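Local coordinates for lipoteichoic acid primase (Listeria monocytogenes, PDB 4UOP), which belongs to the sulfatase-like family of alpha/beta enzymes and carries a bound magnesium ion in its extracellular catalytic domain, at residues E379-T384 and Y389-S394; N385-Q390 and T406-S411; E393-G398 and K416-S421. All blocks are in the same frame, centred on the assembly; numbering follows the deposited sequence.

How the interactions relate
All three contacts belong to the C-terminal part of the chain. Interaction 1 comes first and closes the shortest loop: 379-384 folds back onto 389-394 and makes a beta hairpin. Interaction 2 starts within that hairpin, at 385-390, and closes a longer loop on 406-411. Interaction 3 starts at 393-398, where interaction 1 ends, and reaches 416-421 on helix 412-433. Interactions 2 and 3 therefore cross, because their segments alternate along the chain. Interactions 1 and 2 share Tyr389 and Gln390; interactions 1 and 3 share Glu393 and Ser394. Together they tie the small antiparallel sheet, the loop 393-398 that leads to strand 399-402 and the C-terminal helix into one unit.

Interaction 1 of 3, residues E379-T384 and Y389-S394; sequences EGSYFT and YQPDES
The Tyr382 ring receives the CB of Tyr389 over one face. This CB sits 3.9 Å from the ring centroid of Tyr382, displaced toward the phenol end, and makes a CH-pi contact. It lies 3.6 Å from both Tyr382 CZ and Tyr382 CE2. Thr384 CG2 lies at the edge of the Tyr382 ring, in its plane. The Tyr389 ring has Gly380 O at its edge, 3.7 Å from Tyr389 CD2. That oxygen is buried here and has no hydrogen-bond partner in the model. The two tyrosine rings meet obliquely, with planes at 34°. Tyr382 CG stands between its backbone N and carbonyl carbon (chi1 63°), which carries the ring across to Tyr389.

Behind the rings the backbones form a hydrogen-bonded antiparallel pair. Tyr382 N gives a bond to Tyr389 O at 3.1 Å, and Tyr389 N returns one to Tyr382 O at 3.0 Å. Tyr389 O also receives the CA-H of Ser381, with Ser381 CA 3.2 Å away. Farther along, Ser381 OG touches Pro391 CD at 3.4 Å, while its hydrogen bond is to Pro378 O.

Both phenol ends are held from outside the pair. Tyr382 OH is bonded to Tyr387 OH and Val414 O, and Tyr389 OH to Phe395 O. Tyr382 and Tyr389 project from the same face of the sheet, where they touch helix 412-433. This is a beta hairpin of strands 381-383 and 387-390, part of an antiparallel sheet packed against the C-terminal helix.

Interaction 2 of 3, residues N385-Q390 and T406-S411; sequences NSYMYQ and TNKELS
Lys408 lays its aliphatic chain over one face of the Tyr387 ring. Its CD is 3.8 Å from the ring centroid of Tyr387 and 3.6 Å from Tyr387 CD1, a CH-pi contact. The next carbon, Lys408 CE, moves on toward the phenol end and comes 3.7 Å from Tyr387 CE1. The lysine chain runs extended from CB to CE, then bends at chi4 (68°). That bend turns NZ away from the Tyr387 ring and leaves CD and CE lying on it. A second, smaller contact is purely apolar. Leu410 CD2 touches Tyr389 CE1 at 3.9 Å, and the two side chains cross at about a right angle.

The next shell surrounds these groups. Tyr387 OH is hydrogen-bonded to Arg417 NH1 as well as to Tyr382 OH, so the ring is held at its phenol end while Lys408 packs on its face. Val414 of helix 412-433 touches Tyr387, Tyr389 and Lys408. Leu410 is the centre of an inverse gamma turn, with Ser411 N bonded to Glu409 O at 2.8 Å. Ser411 then takes the N-cap position of that helix.

The backbones of the two segments are not direct neighbours. Strand 399-402 runs between them, pairing with 387-390 through Met388 and Thr401 and with the short strand 407-408 through Ala400 and Lys408. The contact is side-chain packing across an intervening strand, on the helix-covered face of an antiparallel sheet.

Interaction 3 of 3, residues E393-G398 and K416-S421; sequences ESFETG and KRFDAS
Phe395 meets Phe418 along one side of its side chain, from CB through CG and CD1 to CE1. Its CG is anti to the backbone N (chi1 170°), which turns the ring toward helix 412-433. The CB of Phe395 comes first. It stands over a face of the Phe418 ring, 4.2 Å from the ring centroid of Phe418, in a CH-pi contact. Its nearest atom there is Phe418 CE2, at 3.8 Å. Next, Phe395 CG lies 4.1 Å from Phe418 CD2. Phe395 CD1 then reaches in closest, 3.7 Å from Phe418 CD2 and equally near Phe418 CG, over the same ring. Farther out, Phe395 CE1 passes the ring and meets Phe418 CB at 4.0 Å. The two side chains thus run antiparallel, each with its CB near the other's ring. Their planes are inclined at 38°, an oblique pairing.

Phe395 opens a type I beta turn, in which Gly398 N bonds to Phe395 O at 3.0 Å. Ser394 OG, just before the turn, and Thr397 OG1 within it share a hydrogen bond of 3.0 Å. Phe418 sits in the helix. One turn on, Ser421 OG and Ser421 N both bond to Arg417 O, from opposite faces of its carbonyl plane.

Leu410, Val414 and Lys415 also touch Phe395, and the Tyr389 ring meets it. Tyr389 OH is hydrogen-bonded to Phe395 O, a polar tie of this loop to the hairpin. Between the two segments all the close contacts are carbon to carbon. Loop and helix are therefore joined here by buried apolar packing, without a polar bond between them.

Interaction 1 of 3, residues E379-T384 and Y389-S394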
loop_
_atom_site.group_PDB
_atom_site.type_symbol
_atom_site.label_atom_id
_atom_site.label_comp_id
_atom_site.label_asym_id
_atom_site.label_seq_id
_atom_site.Cartn_x
_atom_site.Cartn_y
_atom_site.Cartn_z
ATOM N N GLU B 379 -10.579 -4.499 -4.873
ATOM C CA GLU B 379 -10.346 -5.296 -6.075
ATOM C C GLU B 379 -11.687 -5.605 -6.728
ATOM O O GLU B 379 -12.635 -5.995 -6.045
ATOM C CB GLU B 379 -9.640 -6.617 -5.730
ATOM C CG GLU B 379 -8.352 -6.473 -4.918
ATOM C CD GLU B 379 -7.088 -6.558 -5.747
ATOM O OE1 GLU B 379 -6.995 -7.466 -6.602
ATOM O OE2 GLU B 379 -6.170 -5.734 -5.528
ATOM N N GLY B 380 -11.754 -5.453 -8.047
ATOM C CA GLY B 380 -12.995 -5.633 -8.789
ATOM C C GLY B 380 -13.677 -4.312 -9.115
ATOM O O GLY B 380 -14.659 -4.291 -9.853
ATOM N N SER B 381 -13.187 -3.217 -8.527
ATOM C CA SER B 381 -13.636 -1.897 -8.906
ATOM C C SER B 381 -13.175 -1.582 -10.319
ATOM O O SER B 381 -12.064 -1.955 -10.698
ATOM C CB SER B 381 -13.035 -0.841 -7.978
ATOM O OG SER B 381 -13.444 -1.005 -6.649
ATOM N N TYR B 382 -14.001 -0.864 -11.083
ATOM C CA TYR B 382 -13.620 -0.454 -12.440
ATOM C C TYR B 382 -14.410 0.750 -12.951
ATOM O O TYR B 382 -15.524 1.035 -12.476
ATOM C CB TYR B 382 -13.761 -1.624 -13.421
ATOM C CG TYR B 382 -15.166 -2.124 -13.560
ATOM C CD1 TYR B 382 -16.041 -1.532 -14.445
ATOM C CD2 TYR B 382 -15.632 -3.192 -12.789
ATOM C CE1 TYR B 382 -17.342 -1.975 -14.574
ATOM C CE2 TYR B 382 -16.939 -3.640 -12.908
ATOM C CZ TYR B 382 -17.783 -3.034 -13.810
ATOM O OH TYR B 382 -19.082 -3.452 -13.950
ATOM N N PHE B 383 -13.831 1.428 -13.937
ATOM C CA PHE B 383 -14.469 2.543 -14.638
ATOM C C PHE B 383 -14.777 2.168 -16.083
ATOM O O PHE B 383 -13.913 1.639 -16.761
ATOM C CB PHE B 383 -13.545 3.755 -14.708
ATOM C CG PHE B 383 -13.041 4.240 -13.385
ATOM C CD1 PHE B 383 -13.905 4.502 -12.347
ATOM C CD2 PHE B 383 -11.692 4.511 -13.209
ATOM C CE1 PHE B 383 -13.430 4.989 -11.132
ATOM C CE2 PHE B 383 -11.209 5.001 -12.010
ATOM C CZ PHE B 383 -12.079 5.235 -10.963
ATOM N N THR B 384 -15.992 2.461 -16.559
ATOM C CA THR B 384 -16.321 2.322 -17.983
ATOM C C THR B 384 -16.504 3.702 -18.601
ATOM O O THR B 384 -16.232 4.708 -17.942
ATOM C CB THR B 384 -17.581 1.461 -18.222
ATOM O OG1 THR B 384 -18.756 2.241 -17.993
ATOM C CG2 THR B 384 -17.581 0.239 -17.339
ATOM N N TYR B 389 -18.111 0.955 -11.053
ATOM C CA TYR B 389 -18.560 -0.041 -10.105
ATOM C C TYR B 389 -17.546 -0.189 -8.981
ATOM O O TYR B 389 -16.344 -0.182 -9.219
ATOM C CB TYR B 389 -18.792 -1.404 -10.768
ATOM C CG TYR B 389 -19.111 -2.421 -9.720
ATOM C CD1 TYR B 389 -20.358 -2.447 -9.126
ATOM C CD2 TYR B 389 -18.138 -3.296 -9.256
ATOM C CE1 TYR B 389 -20.656 -3.352 -8.124
ATOM C CE2 TYR B 389 -18.424 -4.210 -8.248
ATOM C CZ TYR B 389 -19.687 -4.229 -7.688
ATOM O OH TYR B 389 -19.985 -5.112 -6.673
ATOM N N GLN B 390 -18.049 -0.324 -7.755
ATOM C CA GLN B 390 -17.206 -0.595 -6.592
ATOM C C GLN B 390 -17.893 -1.637 -5.708
ATOM O O GLN B 390 -19.035 -1.441 -5.301
ATOM C CB GLN B 390 -16.983 0.695 -5.809
ATOM C CG GLN B 390 -15.974 0.597 -4.679
ATOM C CD GLN B 390 -15.830 1.902 -3.904
ATOM O OE1 GLN B 390 -15.629 1.895 -2.681
ATOM N NE2 GLN B 390 -15.941 3.023 -4.603
ATOM N N PRO B 391 -17.207 -2.753 -5.420
ATOM C CA PRO B 391 -17.814 -3.731 -4.513
ATOM C C PRO B 391 -17.722 -3.291 -3.069
ATOM O O PRO B 391 -17.035 -2.302 -2.755
ATOM C CB PRO B 391 -16.970 -4.979 -4.743
ATOM C CG PRO B 391 -15.624 -4.443 -5.100
ATOM C CD PRO B 391 -15.887 -3.192 -5.896
ATOM N N ASP B 392 -18.429 -4.007 -2.203
ATOM C CA ASP B 392 -18.321 -3.802 -0.763
ATOM C C ASP B 392 -17.943 -5.159 -0.135
ATOM O O ASP B 392 -16.866 -5.677 -0.429
ATOM C CB ASP B 392 -19.622 -3.203 -0.208
ATOM C CG ASP B 392 -19.442 -2.583 1.166
ATOM O OD1 ASP B 392 -18.377 -2.789 1.787
ATOM O OD2 ASP B 392 -20.365 -1.877 1.623
ATOM N N GLU B 393 -18.805 -5.750 0.693
ATOM C CA GLU B 393 -18.516 -7.067 1.281
ATOM C C GLU B 393 -18.559 -8.144 0.210
ATOM O O GLU B 393 -17.913 -9.177 0.331
ATOM C CB GLU B 393 -19.532 -7.428 2.378
ATOM C CG GLU B 393 -19.740 -6.363 3.446
ATOM C CD GLU B 393 -20.979 -5.510 3.220
ATOM O OE1 GLU B 393 -22.055 -6.077 2.918
ATOM O OE2 GLU B 393 -20.883 -4.271 3.362
ATOM N N SER B 394 -19.343 -7.887 -0.830
ATOM C CA SER B 394 -19.538 -8.813 -1.925
ATOM C C SER B 394 -19.903 -8.003 -3.156
ATOM O O SER B 394 -20.064 -6.785 -3.082
ATOM C CB SER B 394 -20.690 -9.770 -1.605
ATOM O OG SER B 394 -21.933 -9.078 -1.569
#

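Interaction 2 of 3, residues N385-Q390 and T406-S411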
loop_
_atom_site.group_PDB
_atom_site.type_symbol
_atom_site.label_atom_id
_atom_site.label_comp_id
_atom_site.label_asym_id
_atom_site.label_seq_id
_atom_site.Cartn_x
_atom_site.Cartn_y
_atom_site.Cartn_z
ATOM N N ASN B 385 -16.985 3.768 -19.839
ATOM C CA ASN B 385 -17.332 5.064 -20.424
ATOM C C ASN B 385 -18.638 5.698 -19.920
ATOM O O ASN B 385 -18.911 6.859 -20.227
ATOM C CB ASN B 385 -17.356 5.008 -21.958
ATOM C CG ASN B 385 -18.389 4.035 -22.507
ATOM O OD1 ASN B 385 -19.447 3.839 -21.935
ATOM N ND2 ASN B 385 -18.068 3.418 -23.630
ATOM N N SER B 386 -19.420 4.969 -19.135
ATOM C CA SER B 386 -20.668 5.514 -18.625
ATOM C C SER B 386 -20.930 5.297 -17.143
ATOM O O SER B 386 -21.843 5.916 -16.600
ATOM C CB SER B 386 -21.829 4.935 -19.432
ATOM O OG SER B 386 -21.958 3.556 -19.154
ATOM N N TYR B 387 -20.170 4.430 -16.475
ATOM C CA TYR B 387 -20.393 4.198 -15.046
ATOM C C TYR B 387 -19.166 3.624 -14.348
ATOM O O TYR B 387 -18.252 3.127 -15.005
ATOM C CB TYR B 387 -21.596 3.282 -14.827
ATOM C CG TYR B 387 -21.339 1.820 -15.137
ATOM C CD1 TYR B 387 -21.545 1.314 -16.403
ATOM C CD2 TYR B 387 -20.878 0.961 -14.153
ATOM C CE1 TYR B 387 -21.286 -0.016 -16.697
ATOM C CE2 TYR B 387 -20.620 -0.373 -14.434
ATOM C CZ TYR B 387 -20.830 -0.848 -15.706
ATOM O OH TYR B 387 -20.588 -2.172 -15.991
ATOM N N MET B 388 -19.147 3.736 -13.024
ATOM C CA MET B 388 -18.145 3.087 -12.193
ATOM C C MET B 388 -18.809 2.055 -11.295
ATOM O O MET B 388 -19.954 2.233 -10.877
ATOM C CB MET B 388 -17.358 4.101 -11.347
ATOM C CG MET B 388 -18.074 4.827 -10.231
ATOM S SD MET B 388 -16.884 5.433 -8.991
ATOM C CE MET B 388 -16.520 3.953 -8.088
ATOM N N TYR B 389 -18.111 0.955 -11.053
ATOM C CA TYR B 389 -18.560 -0.041 -10.105
ATOM C C TYR B 389 -17.546 -0.189 -8.981
ATOM O O TYR B 389 -16.344 -0.182 -9.219
ATOM C CB TYR B 389 -18.792 -1.404 -10.768
ATOM C CG TYR B 389 -19.111 -2.421 -9.720
ATOM C CD1 TYR B 389 -20.358 -2.447 -9.126
ATOM C CD2 TYR B 389 -18.138 -3.296 -9.256
ATOM C CE1 TYR B 389 -20.656 -3.352 -8.124
ATOM C CE2 TYR B 389 -18.424 -4.210 -8.248
ATOM C CZ TYR B 389 -19.687 -4.229 -7.688
ATOM O OH TYR B 389 -19.985 -5.112 -6.673
ATOM N N GLN B 390 -18.049 -0.324 -7.755
ATOM C CA GLN B 390 -17.206 -0.595 -6.592
ATOM C C GLN B 390 -17.893 -1.637 -5.708
ATOM O O GLN B 390 -19.035 -1.441 -5.301
ATOM C CB GLN B 390 -16.983 0.695 -5.809
ATOM C CG GLN B 390 -15.974 0.597 -4.679
ATOM C CD GLN B 390 -15.830 1.902 -3.904
ATOM O OE1 GLN B 390 -15.629 1.895 -2.681
ATOM N NE2 GLN B 390 -15.941 3.023 -4.603
ATOM N N THR B 406 -26.735 8.933 -11.276
ATOM C CA THR B 406 -27.817 7.994 -10.975
ATOM C C THR B 406 -27.273 6.601 -10.707
ATOM O O THR B 406 -26.186 6.230 -11.172
ATOM C CB THR B 406 -28.847 7.923 -12.113
ATOM O OG1 THR B 406 -28.228 7.447 -13.314
ATOM C CG2 THR B 406 -29.453 9.293 -12.364
ATOM N N ASN B 407 -28.028 5.840 -9.937
ATOM C CA ASN B 407 -27.673 4.475 -9.636
ATOM C C ASN B 407 -27.856 3.614 -10.869
ATOM O O ASN B 407 -28.736 3.876 -11.693
ATOM C CB ASN B 407 -28.524 3.934 -8.484
ATOM C CG ASN B 407 -28.086 2.551 -8.042
ATOM O OD1 ASN B 407 -28.826 1.583 -8.189
ATOM N ND2 ASN B 407 -26.871 2.451 -7.507
ATOM N N LYS B 408 -27.010 2.606 -11.005
ATOM C CA LYS B 408 -27.144 1.646 -12.082
ATOM C C LYS B 408 -27.333 0.285 -11.460
ATOM O O LYS B 408 -26.561 -0.127 -10.595
ATOM C CB LYS B 408 -25.918 1.645 -12.994
ATOM C CG LYS B 408 -26.013 0.639 -14.128
ATOM C CD LYS B 408 -24.883 0.775 -15.122
ATOM C CE LYS B 408 -24.943 -0.312 -16.185
ATOM N NZ LYS B 408 -26.110 -0.157 -17.092
ATOM N N GLU B 409 -28.379 -0.406 -11.895
ATOM C CA GLU B 409 -28.679 -1.731 -11.378
ATOM C C GLU B 409 -27.545 -2.704 -11.686
ATOM O O GLU B 409 -26.936 -2.654 -12.761
ATOM C CB GLU B 409 -29.997 -2.242 -11.979
ATOM C CG GLU B 409 -30.407 -3.647 -11.544
ATOM C CD GLU B 409 -30.955 -3.717 -10.125
ATOM O OE1 GLU B 409 -30.656 -2.825 -9.294
ATOM O OE2 GLU B 409 -31.701 -4.683 -9.840
ATOM N N LEU B 410 -27.280 -3.605 -10.746
ATOM C CA LEU B 410 -26.199 -4.567 -10.900
ATOM C C LEU B 410 -26.612 -5.716 -11.812
ATOM O O LEU B 410 -26.928 -6.809 -11.357
ATOM C CB LEU B 410 -25.749 -5.089 -9.535
ATOM C CG LEU B 410 -25.402 -4.028 -8.488
ATOM C CD1 LEU B 410 -24.832 -4.711 -7.253
ATOM C CD2 LEU B 410 -24.415 -3.002 -9.033
ATOM N N SER B 411 -26.577 -5.450 -13.108
ATOM C CA SER B 411 -26.924 -6.423 -14.137
ATOM C C SER B 411 -25.799 -7.420 -14.404
ATOM O O SER B 411 -24.722 -7.358 -13.793
ATOM C CB SER B 411 -27.266 -5.681 -15.432
ATOM O OG SER B 411 -26.096 -5.112 -15.998
#

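Interaction 3 of 3, residues E393-G398 and K416-S421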
loop_
_atom_site.group_PDB
_atom_site.type_symbol
_atom_site.label_atom_id
_atom_site.label_comp_id
_atom_site.label_asym_id
_atom_site.label_seq_id
_atom_site.Cartn_x
_atom_site.Cartn_y
_atom_site.Cartn_z
ATOM N N GLU B 393 -18.805 -5.750 0.693
ATOM C CA GLU B 393 -18.516 -7.067 1.281
ATOM C C GLU B 393 -18.559 -8.144 0.210
ATOM O O GLU B 393 -17.913 -9.177 0.331
ATOM C CB GLU B 393 -19.532 -7.428 2.378
ATOM C CG GLU B 393 -19.740 -6.363 3.446
ATOM C CD GLU B 393 -20.979 -5.510 3.220
ATOM O OE1 GLU B 393 -22.055 -6.077 2.918
ATOM O OE2 GLU B 393 -20.883 -4.271 3.362
ATOM N N SER B 394 -19.343 -7.887 -0.830
ATOM C CA SER B 394 -19.538 -8.813 -1.925
ATOM C C SER B 394 -19.903 -8.003 -3.156
ATOM O O SER B 394 -20.064 -6.785 -3.082
ATOM C CB SER B 394 -20.690 -9.770 -1.605
ATOM O OG SER B 394 -21.933 -9.078 -1.569
ATOM N N PHE B 395 -20.043 -8.679 -4.285
ATOM C CA PHE B 395 -20.497 -8.014 -5.488
ATOM C C PHE B 395 -21.873 -7.396 -5.279
ATOM O O PHE B 395 -22.103 -6.231 -5.618
ATOM C CB PHE B 395 -20.579 -8.979 -6.665
ATOM C CG PHE B 395 -21.258 -8.384 -7.859
ATOM C CD1 PHE B 395 -20.608 -7.423 -8.618
ATOM C CD2 PHE B 395 -22.563 -8.728 -8.188
ATOM C CE1 PHE B 395 -21.228 -6.846 -9.709
ATOM C CE2 PHE B 395 -23.194 -8.147 -9.277
ATOM C CZ PHE B 395 -22.526 -7.202 -10.039
ATOM N N GLU B 396 -22.775 -8.174 -4.684
ATOM C CA GLU B 396 -24.190 -7.812 -4.594
ATOM C C GLU B 396 -24.438 -6.613 -3.685
ATOM O O GLU B 396 -25.426 -5.905 -3.848
ATOM C CB GLU B 396 -25.022 -9.016 -4.120
ATOM C CG GLU B 396 -25.026 -10.197 -5.085
ATOM C CD GLU B 396 -23.735 -11.017 -5.089
ATOM O OE1 GLU B 396 -22.840 -10.788 -4.240
ATOM O OE2 GLU B 396 -23.604 -11.902 -5.965
ATOM N N THR B 397 -23.543 -6.387 -2.726
ATOM C CA THR B 397 -23.652 -5.258 -1.798
ATOM C C THR B 397 -22.867 -4.032 -2.271
ATOM O O THR B 397 -22.803 -3.015 -1.568
ATOM C CB THR B 397 -23.148 -5.648 -0.399
ATOM O OG1 THR B 397 -21.861 -6.260 -0.512
ATOM C CG2 THR B 397 -24.130 -6.621 0.269
ATOM N N GLY B 398 -22.263 -4.130 -3.449
ATOM C CA GLY B 398 -21.565 -2.994 -4.049
ATOM C C GLY B 398 -22.531 -2.054 -4.746
ATOM O O GLY B 398 -23.749 -2.162 -4.576
ATOM N N LYS B 416 -20.071 -9.350 -14.968
ATOM C CA LYS B 416 -19.001 -9.880 -15.811
ATOM C C LYS B 416 -17.726 -9.028 -15.738
ATOM O O LYS B 416 -16.629 -9.572 -15.674
ATOM C CB LYS B 416 -19.462 -10.020 -17.258
ATOM C CG LYS B 416 -20.249 -11.295 -17.489
ATOM C CD LYS B 416 -20.975 -11.287 -18.824
ATOM C CE LYS B 416 -21.944 -12.457 -18.920
ATOM N NZ LYS B 416 -22.671 -12.442 -20.220
ATOM N N ARG B 417 -17.876 -7.706 -15.733
ATOM C CA ARG B 417 -16.710 -6.825 -15.643
ATOM C C ARG B 417 -16.061 -6.866 -14.268
ATOM O O ARG B 417 -14.846 -6.728 -14.167
ATOM C CB ARG B 417 -17.071 -5.388 -16.018
ATOM C CG ARG B 417 -17.319 -5.205 -17.500
ATOM C CD ARG B 417 -17.466 -3.740 -17.862
ATOM N NE ARG B 417 -17.946 -3.578 -19.228
ATOM C CZ ARG B 417 -19.209 -3.343 -19.587
ATOM N NH1 ARG B 417 -20.184 -3.209 -18.687
ATOM N NH2 ARG B 417 -19.502 -3.234 -20.879
ATOM N N PHE B 418 -16.864 -7.041 -13.219
ATOM C CA PHE B 418 -16.328 -7.208 -11.872
ATOM C C PHE B 418 -15.490 -8.476 -11.779
ATOM O O PHE B 418 -14.359 -8.458 -11.287
ATOM C CB PHE B 418 -17.464 -7.239 -10.842
ATOM C CG PHE B 418 -17.069 -7.835 -9.524
ATOM C CD1 PHE B 418 -16.338 -7.101 -8.605
ATOM C CD2 PHE B 418 -17.436 -9.141 -9.204
ATOM C CE1 PHE B 418 -15.981 -7.650 -7.386
ATOM C CE2 PHE B 418 -17.081 -9.695 -7.992
ATOM C CZ PHE B 418 -16.354 -8.948 -7.079
ATOM N N ASP B 419 -16.043 -9.581 -12.279
ATOM C CA ASP B 419 -15.323 -10.855 -12.286
ATOM C C ASP B 419 -14.063 -10.795 -13.149
ATOM O O ASP B 419 -12.994 -11.241 -12.727
ATOM C CB ASP B 419 -16.237 -11.986 -12.792
ATOM C CG ASP B 419 -17.340 -12.339 -11.806
ATOM O OD1 ASP B 419 -17.138 -12.206 -10.580
ATOM O OD2 ASP B 419 -18.413 -12.787 -12.258
ATOM N N ALA B 420 -14.190 -10.262 -14.356
ATOM C CA ALA B 420 -13.039 -10.059 -15.235
ATOM C C ALA B 420 -11.975 -9.182 -14.581
ATOM O O ALA B 420 -10.786 -9.497 -14.631
ATOM C CB ALA B 420 -13.475 -9.444 -16.535
ATOM N N SER B 421 -12.391 -8.074 -13.981
ATOM C CA SER B 421 -11.422 -7.196 -13.306
ATOM C C SER B 421 -10.614 -7.946 -12.252
ATOM O O SER B 421 -9.389 -7.851 -12.207
ATOM C CB SER B 421 -12.126 -5.996 -12.687
ATOM O OG SER B 421 -12.635 -5.146 -13.692
#